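Long-range contacts in translocator protein bipD (Burkholderia pseudomallei, PDB 3NFT), which is required for invasion of epithelial cells and for survival within host cells, and probably regulates secretion of the effectors BipB and BipC: residues A[229-234]-A[252-257]; A[57-62]-A[245-250]; A[178-183]-A[233-238]. All coordinates share one frame; numbering follows the deposited sequence.

Contact 1. Residues A[229-234]-A[252-257]; sequences IKMRDS and TAFSGQ
Met231 lies across the ring of Phe254 at about a right angle, and this crossing carries much of the contact between two antiparallel helical segments, whose axes approach to 9.3 Å at 167°. The methionine CG lies over one face of the ring, 4.2 Å from the centroid and offset toward the rim, as a CH-pi contact. The sulfur follows more obliquely, SD 4.6 Å from the same centroid, and completes a Met-aromatic contact. The first torsion of Phe254 (chi1 -161°) sets CG opposite the backbone N and swings the ring toward residues 229-234, where its CE1 meets Met231 CB at 3.6 Å.

Past the ring, Met231 and Gln257 run alongside each other in opposite directions and touch at Met231 CG and Gln257 CB, 3.5 Å apart. The glutamine bends at chi2 (-59°), turning its amide against the aliphatic part of Lys230; OE1 and NE2 both lie near Lys230 CD, while the ammonium end of the lysine leads away. Ser234 OG sits at the edge of the phenylalanine ring, in its plane, and is held there by its 2.7 Å hydrogen bond to Met231 O, with Trp250 NE1 as a further partner.

The short helix 226-233 thus packs on the long helix 244-295, a predicted coiled-coil element. Its Arg232 reaches helix 177-189, while Leu59 and Leu161, from loops, also touch Phe254.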
ATOM      1  N   ILE A 229      -1.296  -6.096 -42.642  1.00 11.86           N
ATOM      2  CA  ILE A 229      -2.241  -6.713 -43.594  1.00 13.15           C
ATOM      3  C   ILE A 229      -2.657  -5.733 -44.689  1.00 13.20           C
ATOM      4  O   ILE A 229      -2.653  -6.068 -45.869  1.00 14.17           O
ATOM      5  CB  ILE A 229      -3.450  -7.247 -42.840  1.00 13.54           C
ATOM      6  CG1 ILE A 229      -3.021  -8.471 -42.028  1.00 15.15           C
ATOM      7  CG2 ILE A 229      -4.595  -7.543 -43.845  1.00 15.14           C
ATOM      8  CD1 ILE A 229      -4.095  -9.003 -41.050  1.00 15.65           C
ATOM      9  N   LYS A 230      -2.951  -4.502 -44.308  1.00 13.78           N
ATOM     10  CA  LYS A 230      -3.339  -3.475 -45.278  1.00 13.73           C
ATOM     11  C   LYS A 230      -2.176  -3.193 -46.226  1.00 12.37           C
ATOM     12  O   LYS A 230      -2.363  -3.063 -47.427  1.00 13.96           O
ATOM     13  CB  LYS A 230      -3.866  -2.195 -44.601  1.00 15.61           C
ATOM     14  CG  LYS A 230      -5.267  -2.358 -44.051  1.00 19.92           C
ATOM     15  CD  LYS A 230      -5.728  -1.190 -43.247  1.00 25.41           C
ATOM     16  CE  LYS A 230      -7.078  -1.482 -42.574  1.00 28.76           C
ATOM     17  NZ  LYS A 230      -8.060  -2.116 -43.491  1.00 32.27           N
ATOM     18  N   MET A 231      -0.954  -3.127 -45.681  1.00 11.83           N
ATOM     19  CA  MET A 231       0.242  -2.966 -46.519  1.00 11.04           C
ATOM     20  C   MET A 231       0.404  -4.144 -47.491  1.00 11.32           C
ATOM     21  O   MET A 231       0.578  -3.964 -48.687  1.00 12.00           O
ATOM     22  CB  MET A 231       1.477  -2.851 -45.627  1.00 12.28           C
ATOM     23  CG  MET A 231       1.639  -1.539 -44.909  1.00 14.22           C
ATOM     24  SD  MET A 231       3.050  -1.694 -43.785  1.00 21.21           S
ATOM     25  CE  MET A 231       3.691  -0.058 -43.763  1.00 21.40           C
ATOM     26  N   ARG A 232       0.299  -5.348 -46.954  1.00 11.37           N
ATOM     27  CA  ARG A 232       0.381  -6.555 -47.789  1.00 11.94           C
ATOM     28  C   ARG A 232      -0.666  -6.552 -48.910  1.00 12.89           C
ATOM     29  O   ARG A 232      -0.360  -6.815 -50.091  1.00 13.17           O
ATOM     30  CB  ARG A 232       0.214  -7.818 -46.936  1.00 12.46           C
ATOM     31  CG  ARG A 232       0.566  -9.109 -47.637  1.00 13.52           C
ATOM     32  CD  ARG A 232       0.002 -10.314 -46.862  1.00 17.68           C
ATOM     33  NE  ARG A 232      -1.454 -10.193 -46.775  1.00 22.61           N
ATOM     34  CZ  ARG A 232      -2.229 -10.703 -45.816  1.00 24.50           C
ATOM     35  NH1 ARG A 232      -1.713 -11.397 -44.806  1.00 23.42           N
ATOM     36  NH2 ARG A 232      -3.538 -10.470 -45.854  1.00 24.19           N
ATOM     37  N   ASP A 233      -1.913  -6.272 -48.544  1.00 15.75           N
ATOM     38  CA  ASP A 233      -3.013  -6.315 -49.518  1.00 16.19           C
ATOM     39  C   ASP A 233      -2.993  -5.186 -50.544  1.00 16.21           C
ATOM     40  O   ASP A 233      -3.685  -5.267 -51.568  1.00 18.38           O
ATOM     41  CB  ASP A 233      -4.358  -6.279 -48.805  1.00 17.54           C
ATOM     42  CG  ASP A 233      -4.636  -7.518 -48.008  1.00 18.93           C
ATOM     43  OD1 ASP A 233      -5.587  -7.436 -47.197  1.00 22.20           O
ATOM     44  OD2 ASP A 233      -3.937  -8.562 -48.159  1.00 21.50           O
ATOM     45  N   SER A 234      -2.171  -4.159 -50.318  1.00 14.26           N
ATOM     46  CA  SER A 234      -2.041  -3.066 -51.274  1.00 13.78           C
ATOM     47  C   SER A 234      -1.201  -3.424 -52.498  1.00 13.43           C
ATOM     48  O   SER A 234      -1.216  -2.701 -53.490  1.00 14.79           O
ATOM     49  CB  SER A 234      -1.444  -1.814 -50.610  1.00 13.45           C
ATOM     50  OG  SER A 234      -0.050  -1.978 -50.347  1.00 13.61           O
ATOM     51  N   THR A 252       1.784   6.336 -51.650  1.00 12.14           N
ATOM     52  CA  THR A 252       1.078   7.173 -50.691  1.00 12.74           C
ATOM     53  C   THR A 252       0.215   6.331 -49.757  1.00 12.18           C
ATOM     54  O   THR A 252       0.187   6.555 -48.549  1.00 12.70           O
ATOM     55  CB  THR A 252       0.264   8.257 -51.400  1.00 13.58           C
ATOM     56  OG1 THR A 252       1.177   9.128 -52.099  1.00 15.25           O
ATOM     57  CG2 THR A 252      -0.592   9.058 -50.413  1.00 14.39           C
ATOM     58  N   ALA A 253      -0.498   5.353 -50.309  1.00 12.23           N
ATOM     59  CA  ALA A 253      -1.287   4.480 -49.457  1.00 12.39           C
ATOM     60  C   ALA A 253      -0.410   3.691 -48.501  1.00 12.41           C
ATOM     61  O   ALA A 253      -0.736   3.547 -47.327  1.00 12.48           O
ATOM     62  CB  ALA A 253      -2.131   3.541 -50.302  1.00 12.27           C
ATOM     63  N   PHE A 254       0.698   3.188 -49.020  1.00 13.00           N
ATOM     64  CA  PHE A 254       1.630   2.392 -48.217  1.00 13.80           C
ATOM     65  C   PHE A 254       2.172   3.216 -47.064  1.00 13.58           C
ATOM     66  O   PHE A 254       2.199   2.774 -45.910  1.00 14.85           O
ATOM     67  CB  PHE A 254       2.761   1.876 -49.114  1.00 14.95           C
ATOM     68  CG  PHE A 254       3.513   0.722 -48.540  1.00 18.07           C
ATOM     69  CD1 PHE A 254       3.036  -0.581 -48.700  1.00 20.67           C
ATOM     70  CD2 PHE A 254       4.678   0.935 -47.864  1.00 20.66           C
ATOM     71  CE1 PHE A 254       3.732  -1.671 -48.191  1.00 22.25           C
ATOM     72  CE2 PHE A 254       5.392  -0.163 -47.327  1.00 23.00           C
ATOM     73  CZ  PHE A 254       4.908  -1.461 -47.505  1.00 23.53           C
ATOM     74  N   SER A 255       2.569   4.445 -47.389  1.00 13.61           N
ATOM     75  CA  SER A 255       3.064   5.388 -46.402  1.00 14.33           C
ATOM     76  C   SER A 255       2.044   5.736 -45.345  1.00 13.92           C
ATOM     77  O   SER A 255       2.403   5.981 -44.186  1.00 14.97           O
ATOM     78  CB  SER A 255       3.525   6.674 -47.103  1.00 15.63           C
ATOM     79  OG  SER A 255       4.639   6.394 -47.922  1.00 21.89           O
ATOM     80  N   GLY A 256       0.774   5.803 -45.734  1.00 13.16           N
ATOM     81  CA  GLY A 256      -0.284   6.028 -44.779  1.00 13.09           C
ATOM     82  C   GLY A 256      -0.304   4.951 -43.696  1.00 12.01           C
ATOM     83  O   GLY A 256      -0.398   5.255 -42.510  1.00 12.57           O
ATOM     84  N   GLN A 257      -0.157   3.692 -44.094  1.00 11.60           N
ATOM     85  CA  GLN A 257      -0.112   2.594 -43.130  1.00 11.19           C
ATOM     86  C   GLN A 257       1.171   2.645 -42.275  1.00 11.17           C
ATOM     87  O   GLN A 257       1.118   2.462 -41.073  1.00 11.38           O
ATOM     88  CB  GLN A 257      -0.204   1.271 -43.854  1.00 11.59           C
ATOM     89  CG  GLN A 257      -1.530   1.086 -44.587  1.00 11.83           C
ATOM     90  CD  GLN A 257      -2.772   1.157 -43.679  1.00 13.87           C
ATOM     91  OE1 GLN A 257      -2.765   0.687 -42.525  1.00 14.22           O
ATOM     92  NE2 GLN A 257      -3.848   1.767 -44.203  1.00 16.52           N
TER

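Contact 2. Residues A[57-62]-A[245-250]; sequences LRLPDR and ARYQAW
Near its N-terminal end, the long helix 244-295, predicted to form a coiled coil, receives the loop and first strand of the beta hairpin 61-63/66-68 through Tyr247, Gln248 and Trp250. The phenol of Tyr247 donates a hydrogen bond to the backbone: OH lies 2.7 Å from Pro60 O and approaches from above the carbonyl plane, 40° out of it, while the carbonyl oxygen stays at the edge of the tyrosine ring.

The next residue, Gln248, sends its extended side chain across Asp61 at about a right angle, with amide and carboxylate planes 83° apart. Its NE2 donates a nearly straight bond (167°) to Asp61 OD1 at 3.0 Å. The same oxygen accepts Arg62 N at 2.8 Å, so two donors meet OD1 from one face of the carboxylate and should limit its rotation.

The apolar end belongs to Leu59, whose CD1 touches Trp250 CH2 at 3.4 Å, while its CB meets the Tyr247 hydroxyl. The indole NE1 is taken up by Ser234.

Strand 165-168 supplies Ile165 against both Pro60 and Tyr247, and Arg62 reaches Asn172 O on the adjoining strand 172-175. The hairpin region thereby packs against both helix 244-295 and the three-stranded sheet.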
ATOM      1  N   LEU A  57      12.672   6.494 -43.146  1.00 11.93           N
ATOM      2  CA  LEU A  57      12.610   5.508 -44.203  1.00 12.50           C
ATOM      3  C   LEU A  57      11.737   6.023 -45.359  1.00 12.53           C
ATOM      4  O   LEU A  57      10.683   6.618 -45.119  1.00 14.60           O
ATOM      5  CB  LEU A  57      12.120   4.174 -43.632  1.00 13.52           C
ATOM      6  CG  LEU A  57      12.305   2.962 -44.525  1.00 15.66           C
ATOM      7  CD1 LEU A  57      12.644   1.764 -43.719  1.00 17.10           C
ATOM      8  CD2 LEU A  57      11.009   2.774 -45.326  1.00 16.46           C
ATOM      9  N   ARG A  58      12.209   5.833 -46.586  1.00 12.33           N
ATOM     10  CA  ARG A  58      11.490   6.225 -47.780  1.00 15.05           C
ATOM     11  C   ARG A  58      11.684   5.246 -48.879  1.00 14.15           C
ATOM     12  O   ARG A  58      12.799   4.776 -49.101  1.00 13.11           O
ATOM     13  CB  ARG A  58      12.022   7.555 -48.283  1.00 16.85           C
ATOM     14  CG  ARG A  58      11.627   8.625 -47.418  1.00 22.74           C
ATOM     15  CD  ARG A  58      11.842   9.863 -48.100  1.00 25.51           C
ATOM     16  NE  ARG A  58      11.355  10.960 -47.314  1.00 27.64           N
ATOM     17  CZ  ARG A  58      11.449  12.213 -47.745  1.00 28.46           C
ATOM     18  NH1 ARG A  58      11.938  12.447 -48.960  1.00 30.07           N
ATOM     19  NH2 ARG A  58      10.979  13.191 -47.003  1.00 29.60           N
ATOM     20  N   LEU A  59      10.589   4.941 -49.576  1.00 14.19           N
ATOM     21  CA  LEU A  59      10.675   4.093 -50.742  1.00 15.04           C
ATOM     22  C   LEU A  59      11.259   4.856 -51.929  1.00 15.35           C
ATOM     23  O   LEU A  59      11.250   6.087 -51.947  1.00 16.21           O
ATOM     24  CB  LEU A  59       9.285   3.525 -51.105  1.00 15.22           C
ATOM     25  CG  LEU A  59       8.634   2.629 -50.045  1.00 15.64           C
ATOM     26  CD1 LEU A  59       7.426   1.870 -50.610  1.00 16.38           C
ATOM     27  CD2 LEU A  59       9.540   1.644 -49.377  1.00 16.01           C
ATOM     28  N   PRO A  60      11.757   4.131 -52.947  1.00 15.88           N
ATOM     29  CA  PRO A  60      12.175   4.786 -54.173  1.00 17.02           C
ATOM     30  C   PRO A  60      11.037   5.595 -54.807  1.00 18.24           C
ATOM     31  O   PRO A  60       9.872   5.378 -54.489  1.00 17.93           O
ATOM     32  CB  PRO A  60      12.598   3.615 -55.075  1.00 17.17           C
ATOM     33  CG  PRO A  60      12.724   2.433 -54.194  1.00 17.69           C
ATOM     34  CD  PRO A  60      11.882   2.666 -53.023  1.00 16.20           C
ATOM     35  N   ASP A  61      11.373   6.555 -55.653  1.00 20.28           N
ATOM     36  CA  ASP A  61      10.379   7.346 -56.317  1.00 22.55           C
ATOM     37  C   ASP A  61      10.963   7.852 -57.625  1.00 24.38           C
ATOM     38  O   ASP A  61      12.130   7.588 -57.941  1.00 23.85           O
ATOM     39  CB  ASP A  61       9.932   8.496 -55.390  1.00 23.18           C
ATOM     40  CG  ASP A  61       8.482   8.936 -55.624  1.00 24.89           C
ATOM     41  OD1 ASP A  61       7.894   8.624 -56.691  1.00 26.56           O
ATOM     42  OD2 ASP A  61       7.931   9.618 -54.727  1.00 28.41           O
ATOM     43  N   ARG A  62      10.124   8.526 -58.400  1.00 26.82           N
ATOM     44  CA  ARG A  62      10.529   9.213 -59.601  1.00 29.71           C
ATOM     45  C   ARG A  62       9.990  10.629 -59.437  1.00 32.17           C
ATOM     46  O   ARG A  62       8.780  10.837 -59.407  1.00 31.51           O
ATOM     47  CB  ARG A  62       9.921   8.528 -60.824  1.00 30.63           C
ATOM     48  CG  ARG A  62      10.341   9.099 -62.153  1.00 33.38           C
ATOM     49  CD  ARG A  62      11.514   8.347 -62.711  1.00 36.77           C
ATOM     50  NE  ARG A  62      11.140   7.091 -63.372  1.00 37.53           N
ATOM     51  CZ  ARG A  62      12.005   6.350 -64.061  1.00 38.29           C
ATOM     52  NH1 ARG A  62      13.271   6.738 -64.175  1.00 37.91           N
ATOM     53  NH2 ARG A  62      11.617   5.228 -64.647  1.00 39.60           N
ATOM     54  N   ALA A 245       2.630   7.987 -61.874  1.00 13.24           N
ATOM     55  CA  ALA A 245       1.484   8.454 -61.106  1.00 13.24           C
ATOM     56  C   ALA A 245       0.821   7.311 -60.335  1.00 12.50           C
ATOM     57  O   ALA A 245       0.488   7.464 -59.168  1.00 12.64           O
ATOM     58  CB  ALA A 245       0.482   9.179 -61.977  1.00 14.26           C
ATOM     59  N   ARG A 246       0.654   6.155 -60.976  1.00 12.04           N
ATOM     60  CA  ARG A 246       0.065   5.004 -60.272  1.00 11.61           C
ATOM     61  C   ARG A 246       0.997   4.487 -59.167  1.00 11.36           C
ATOM     62  O   ARG A 246       0.552   4.080 -58.080  1.00 12.04           O
ATOM     63  CB  ARG A 246      -0.292   3.888 -61.243  1.00 12.77           C
ATOM     64  CG  ARG A 246      -1.611   4.126 -61.922  1.00 15.34           C
ATOM     65  CD  ARG A 246      -2.038   2.904 -62.731  1.00 18.29           C
ATOM     66  NE  ARG A 246      -3.280   3.100 -63.495  1.00 18.91           N
ATOM     67  CZ  ARG A 246      -3.344   3.627 -64.716  1.00 20.01           C
ATOM     68  NH1 ARG A 246      -2.250   4.055 -65.335  1.00 20.58           N
ATOM     69  NH2 ARG A 246      -4.523   3.736 -65.328  1.00 20.57           N
ATOM     70  N   TYR A 247       2.300   4.508 -59.407  1.00 11.34           N
ATOM     71  CA  TYR A 247       3.234   4.096 -58.371  1.00 11.15           C
ATOM     72  C   TYR A 247       3.104   5.025 -57.161  1.00 10.72           C
ATOM     73  O   TYR A 247       3.077   4.594 -56.019  1.00 11.53           O
ATOM     74  CB  TYR A 247       4.669   4.100 -58.907  1.00 11.23           C
ATOM     75  CG  TYR A 247       5.662   3.859 -57.803  1.00  9.87           C
ATOM     76  CD1 TYR A 247       6.303   4.928 -57.175  1.00 11.07           C
ATOM     77  CD2 TYR A 247       5.914   2.572 -57.339  1.00 11.25           C
ATOM     78  CE1 TYR A 247       7.182   4.710 -56.155  1.00 11.62           C
ATOM     79  CE2 TYR A 247       6.797   2.344 -56.313  1.00 11.42           C
ATOM     80  CZ  TYR A 247       7.429   3.416 -55.702  1.00 11.32           C
ATOM     81  OH  TYR A 247       8.321   3.175 -54.658  1.00 13.29           O
ATOM     82  N   GLN A 248       3.015   6.323 -57.423  1.00 11.81           N
ATOM     83  CA  GLN A 248       2.952   7.288 -56.343  1.00 13.00           C
ATOM     84  C   GLN A 248       1.676   7.144 -55.535  1.00 12.39           C
ATOM     85  O   GLN A 248       1.687   7.329 -54.334  1.00 11.87           O
ATOM     86  CB  GLN A 248       3.111   8.717 -56.887  1.00 13.73           C
ATOM     87  CG  GLN A 248       4.546   8.962 -57.356  1.00 15.49           C
ATOM     88  CD  GLN A 248       4.816  10.376 -57.876  1.00 20.19           C
ATOM     89  OE1 GLN A 248       3.904  11.096 -58.285  1.00 23.62           O
ATOM     90  NE2 GLN A 248       6.089  10.754 -57.901  1.00 21.92           N
ATOM     91  N   ALA A 249       0.567   6.806 -56.209  1.00 12.06           N
ATOM     92  CA  ALA A 249      -0.674   6.560 -55.500  1.00 12.38           C
ATOM     93  C   ALA A 249      -0.523   5.378 -54.550  1.00 11.52           C
ATOM     94  O   ALA A 249      -1.011   5.422 -53.406  1.00 12.65           O
ATOM     95  CB  ALA A 249      -1.810   6.280 -56.471  1.00 12.41           C
ATOM     96  N   TRP A 250       0.114   4.306 -55.023  1.00 11.24           N
ATOM     97  CA  TRP A 250       0.353   3.143 -54.191  1.00 11.58           C
ATOM     98  C   TRP A 250       1.283   3.498 -53.011  1.00 11.46           C
ATOM     99  O   TRP A 250       1.031   3.155 -51.864  1.00 11.97           O
ATOM    100  CB  TRP A 250       0.929   1.969 -55.012  1.00 11.38           C
ATOM    101  CG  TRP A 250       1.448   0.923 -54.072  1.00 10.32           C
ATOM    102  CD1 TRP A 250       0.710   0.011 -53.361  1.00 10.75           C
ATOM    103  CD2 TRP A 250       2.800   0.792 -53.596  1.00  9.73           C
ATOM    104  NE1 TRP A 250       1.531  -0.717 -52.540  1.00 12.26           N
ATOM    105  CE2 TRP A 250       2.815  -0.257 -52.657  1.00 10.88           C
ATOM    106  CE3 TRP A 250       3.995   1.428 -53.919  1.00 11.97           C
ATOM    107  CZ2 TRP A 250       3.982  -0.651 -51.998  1.00 11.31           C
ATOM    108  CZ3 TRP A 250       5.153   1.034 -53.278  1.00 11.51           C
ATOM    109  CH2 TRP A 250       5.143   0.015 -52.326  1.00 10.55           C
TER

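Contact 3. Residues A[178-183]-A[233-238]; sequences GKIKAL and DSLPPD
Leu235, Lys181 and Asp238 bury the most surface where the loop after helix 226-233, leading into strand 240-243 of the antiparallel sheet 165-168/172-175/240-243, runs past the N-terminal turn of helix 177-189. Leu235 points toward the helix and crosses Ile180 at about a right angle; its CD1 presses on Ile180 CG2 at 3.4 Å, tighter than usual for two carbons. Ile175 of strand 172-175 and Trp250 of helix 244-295 also touch this leucine.

Lys181 passes Leu235 in the opposite direction. Its CG rests by the leucine side chain, and the extended chain beyond it (chi2 171°, chi3 -162°) carries CE to the backbone, 3.3 Å from Leu235 O. A water bridges the ammonium and this carbonyl: it accepts from Lys181 NZ and donates to Leu235 O, each at 2.8 Å.

At the other end Asp238 turns its carboxylate onto the first turn of the helix, where the partial positive charge of the helix N-terminus would probably favour its negative charge. The aliphatic part of Lys179 crosses it, with NZ still 4.1 Å from Asp238 OD1, beyond a salt bridge. Asp238 OD2 accepts the hydrogen bond of Lys179 N at 2.9 Å on its syn side, 17° out of the carboxylate plane.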
ATOM      1  N   GLY A 178       4.713  -9.573 -55.423  1.00 11.20           N
ATOM      2  CA  GLY A 178       4.601 -10.887 -54.771  1.00 11.99           C
ATOM      3  C   GLY A 178       5.731 -11.183 -53.799  1.00 12.54           C
ATOM      4  O   GLY A 178       5.503 -11.682 -52.699  1.00 13.06           O
ATOM      5  N   LYS A 179       6.948 -10.818 -54.188  1.00 12.35           N
ATOM      6  CA  LYS A 179       8.095 -10.998 -53.327  1.00 13.03           C
ATOM      7  C   LYS A 179       7.909 -10.142 -52.072  1.00 12.44           C
ATOM      8  O   LYS A 179       8.232 -10.568 -50.956  1.00 12.73           O
ATOM      9  CB  LYS A 179       9.377 -10.595 -54.045  1.00 13.98           C
ATOM     10  CG  LYS A 179       9.706 -11.457 -55.262  1.00 17.55           C
ATOM     11  CD  LYS A 179       9.898 -12.889 -54.881  1.00 22.78           C
ATOM     12  CE  LYS A 179      10.241 -13.726 -56.088  1.00 27.74           C
ATOM     13  NZ  LYS A 179      11.192 -13.006 -56.970  1.00 31.71           N
ATOM     14  N   ILE A 180       7.371  -8.935 -52.273  1.00 10.60           N
ATOM     15  CA  ILE A 180       7.163  -8.021 -51.145  1.00 10.11           C
ATOM     16  C   ILE A 180       6.077  -8.553 -50.206  1.00 10.48           C
ATOM     17  O   ILE A 180       6.224  -8.504 -48.994  1.00 12.04           O
ATOM     18  CB  ILE A 180       6.841  -6.598 -51.611  1.00 10.40           C
ATOM     19  CG1 ILE A 180       8.006  -6.049 -52.444  1.00 10.42           C
ATOM     20  CG2 ILE A 180       6.576  -5.667 -50.430  1.00  9.98           C
ATOM     21  CD1 ILE A 180       7.786  -4.710 -53.086  1.00 10.69           C
ATOM     22  N   LYS A 181       5.018  -9.148 -50.769  1.00 10.90           N
ATOM     23  CA  LYS A 181       3.976  -9.740 -49.931  1.00 10.62           C
ATOM     24  C   LYS A 181       4.544 -10.808 -49.028  1.00 11.60           C
ATOM     25  O   LYS A 181       4.178 -10.889 -47.860  1.00 11.98           O
ATOM     26  CB  LYS A 181       2.891 -10.355 -50.805  1.00 10.87           C
ATOM     27  CG  LYS A 181       2.031  -9.382 -51.531  1.00 10.70           C
ATOM     28  CD  LYS A 181       1.122 -10.100 -52.541  1.00 13.45           C
ATOM     29  CE  LYS A 181       0.565  -9.177 -53.591  1.00 15.09           C
ATOM     30  NZ  LYS A 181      -0.365  -9.914 -54.517  1.00 17.70           N
ATOM     31  N   ALA A 182       5.450 -11.625 -49.567  1.00 12.75           N
ATOM     32  CA  ALA A 182       6.060 -12.695 -48.803  1.00 13.14           C
ATOM     33  C   ALA A 182       6.910 -12.144 -47.641  1.00 12.72           C
ATOM     34  O   ALA A 182       6.914 -12.703 -46.527  1.00 14.20           O
ATOM     35  CB  ALA A 182       6.905 -13.635 -49.726  1.00 14.28           C
ATOM     36  N   LEU A 183       7.657 -11.076 -47.913  1.00 11.91           N
ATOM     37  CA  LEU A 183       8.437 -10.423 -46.858  1.00 11.78           C
ATOM     38  C   LEU A 183       7.533  -9.915 -45.734  1.00 11.10           C
ATOM     39  O   LEU A 183       7.815 -10.115 -44.556  1.00 11.90           O
ATOM     40  CB  LEU A 183       9.283  -9.276 -47.441  1.00 12.44           C
ATOM     41  CG  LEU A 183      10.457  -9.641 -48.323  1.00 14.46           C
ATOM     42  CD1 LEU A 183      11.027  -8.373 -48.993  1.00 16.92           C
ATOM     43  CD2 LEU A 183      11.544 -10.309 -47.501  1.00 18.04           C
ATOM     44  N   ASP A 233      -1.913  -6.272 -48.544  1.00 15.75           N
ATOM     45  CA  ASP A 233      -3.013  -6.315 -49.518  1.00 16.19           C
ATOM     46  C   ASP A 233      -2.993  -5.186 -50.544  1.00 16.21           C
ATOM     47  O   ASP A 233      -3.685  -5.267 -51.568  1.00 18.38           O
ATOM     48  CB  ASP A 233      -4.358  -6.279 -48.805  1.00 17.54           C
ATOM     49  CG  ASP A 233      -4.636  -7.518 -48.008  1.00 18.93           C
ATOM     50  OD1 ASP A 233      -5.587  -7.436 -47.197  1.00 22.20           O
ATOM     51  OD2 ASP A 233      -3.937  -8.562 -48.159  1.00 21.50           O
ATOM     52  N   SER A 234      -2.171  -4.159 -50.318  1.00 14.26           N
ATOM     53  CA  SER A 234      -2.041  -3.066 -51.274  1.00 13.78           C
ATOM     54  C   SER A 234      -1.201  -3.424 -52.498  1.00 13.43           C
ATOM     55  O   SER A 234      -1.216  -2.701 -53.490  1.00 14.79           O
ATOM     56  CB  SER A 234      -1.444  -1.814 -50.610  1.00 13.45           C
ATOM     57  OG  SER A 234      -0.050  -1.978 -50.347  1.00 13.61           O
ATOM     58  N   LEU A 235      -0.414  -4.491 -52.393  1.00 13.40           N
ATOM     59  CA  LEU A 235       0.634  -4.770 -53.369  1.00 12.59           C
ATOM     60  C   LEU A 235       0.095  -5.460 -54.615  1.00 12.11           C
ATOM     61  O   LEU A 235      -0.806  -6.319 -54.529  1.00 13.64           O
ATOM     62  CB  LEU A 235       1.702  -5.642 -52.758  1.00 13.08           C
ATOM     63  CG  LEU A 235       2.589  -4.880 -51.775  1.00 13.89           C
ATOM     64  CD1 LEU A 235       3.181  -5.833 -50.770  1.00 16.46           C
ATOM     65  CD2 LEU A 235       3.651  -4.051 -52.579  1.00 16.24           C
ATOM     66  N   PRO A 236       0.653  -5.115 -55.779  1.00 11.93           N
ATOM     67  CA  PRO A 236       0.386  -5.842 -57.018  1.00 11.87           C
ATOM     68  C   PRO A 236       1.247  -7.092 -57.050  1.00 12.06           C
ATOM     69  O   PRO A 236       2.066  -7.317 -56.152  1.00 12.50           O
ATOM     70  CB  PRO A 236       0.833  -4.844 -58.078  1.00 11.86           C
ATOM     71  CG  PRO A 236       2.070  -4.255 -57.452  1.00 11.39           C
ATOM     72  CD  PRO A 236       1.723  -4.114 -55.981  1.00 11.61           C
ATOM     73  N   PRO A 237       1.098  -7.907 -58.097  1.00 12.29           N
ATOM     74  CA  PRO A 237       1.910  -9.128 -58.225  1.00 11.59           C
ATOM     75  C   PRO A 237       3.319  -8.874 -58.756  1.00 11.92           C
ATOM     76  O   PRO A 237       3.625  -7.731 -59.103  1.00 12.80           O
ATOM     77  CB  PRO A 237       1.089  -9.982 -59.206  1.00 12.22           C
ATOM     78  CG  PRO A 237       0.423  -9.003 -59.974  1.00 14.12           C
ATOM     79  CD  PRO A 237       0.032  -7.859 -59.101  1.00 13.24           C
ATOM     80  N   ASP A 238       4.170  -9.889 -58.757  1.00 11.70           N
ATOM     81  CA  ASP A 238       5.482  -9.749 -59.402  1.00 12.22           C
ATOM     82  C   ASP A 238       5.386  -9.259 -60.851  1.00 12.77           C
ATOM     83  O   ASP A 238       4.397  -9.498 -61.568  1.00 14.62           O
ATOM     84  CB  ASP A 238       6.295 -11.037 -59.334  1.00 13.45           C
ATOM     85  CG  ASP A 238       6.786 -11.361 -57.957  1.00 13.66           C
ATOM     86  OD1 ASP A 238       7.183 -12.545 -57.723  1.00 17.00           O
ATOM     87  OD2 ASP A 238       6.824 -10.447 -57.102  1.00 13.29           O
TER
HETATM   88  O   HOH W   1      -1.778  -8.294 -56.236  1.00 23.32           O

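All three contacts gather at one end of the elongated molecule and are partly buried, to different degrees: of the touching residues, contact 2 has four buried and none exposed, contact 1 two and one, contact 3 two and three. Contacts 1 and 2 use successive turns of helix 244-295, one receiving helix 226-233 and the other the hairpin region, while contact 3 joins the loop after helix 226-233 to helix 177-189. Contact 1 relies on sulfur, ring and aliphatic packing, contact 2 combines side-chain hydrogen bonds with a leucine-tryptophan contact, and contact 3 sets a tight apolar pair beside a polar, partly water-mediated rim. Trp250, a residue of contact 2, links all three through its neighbours Ser234 and Leu235.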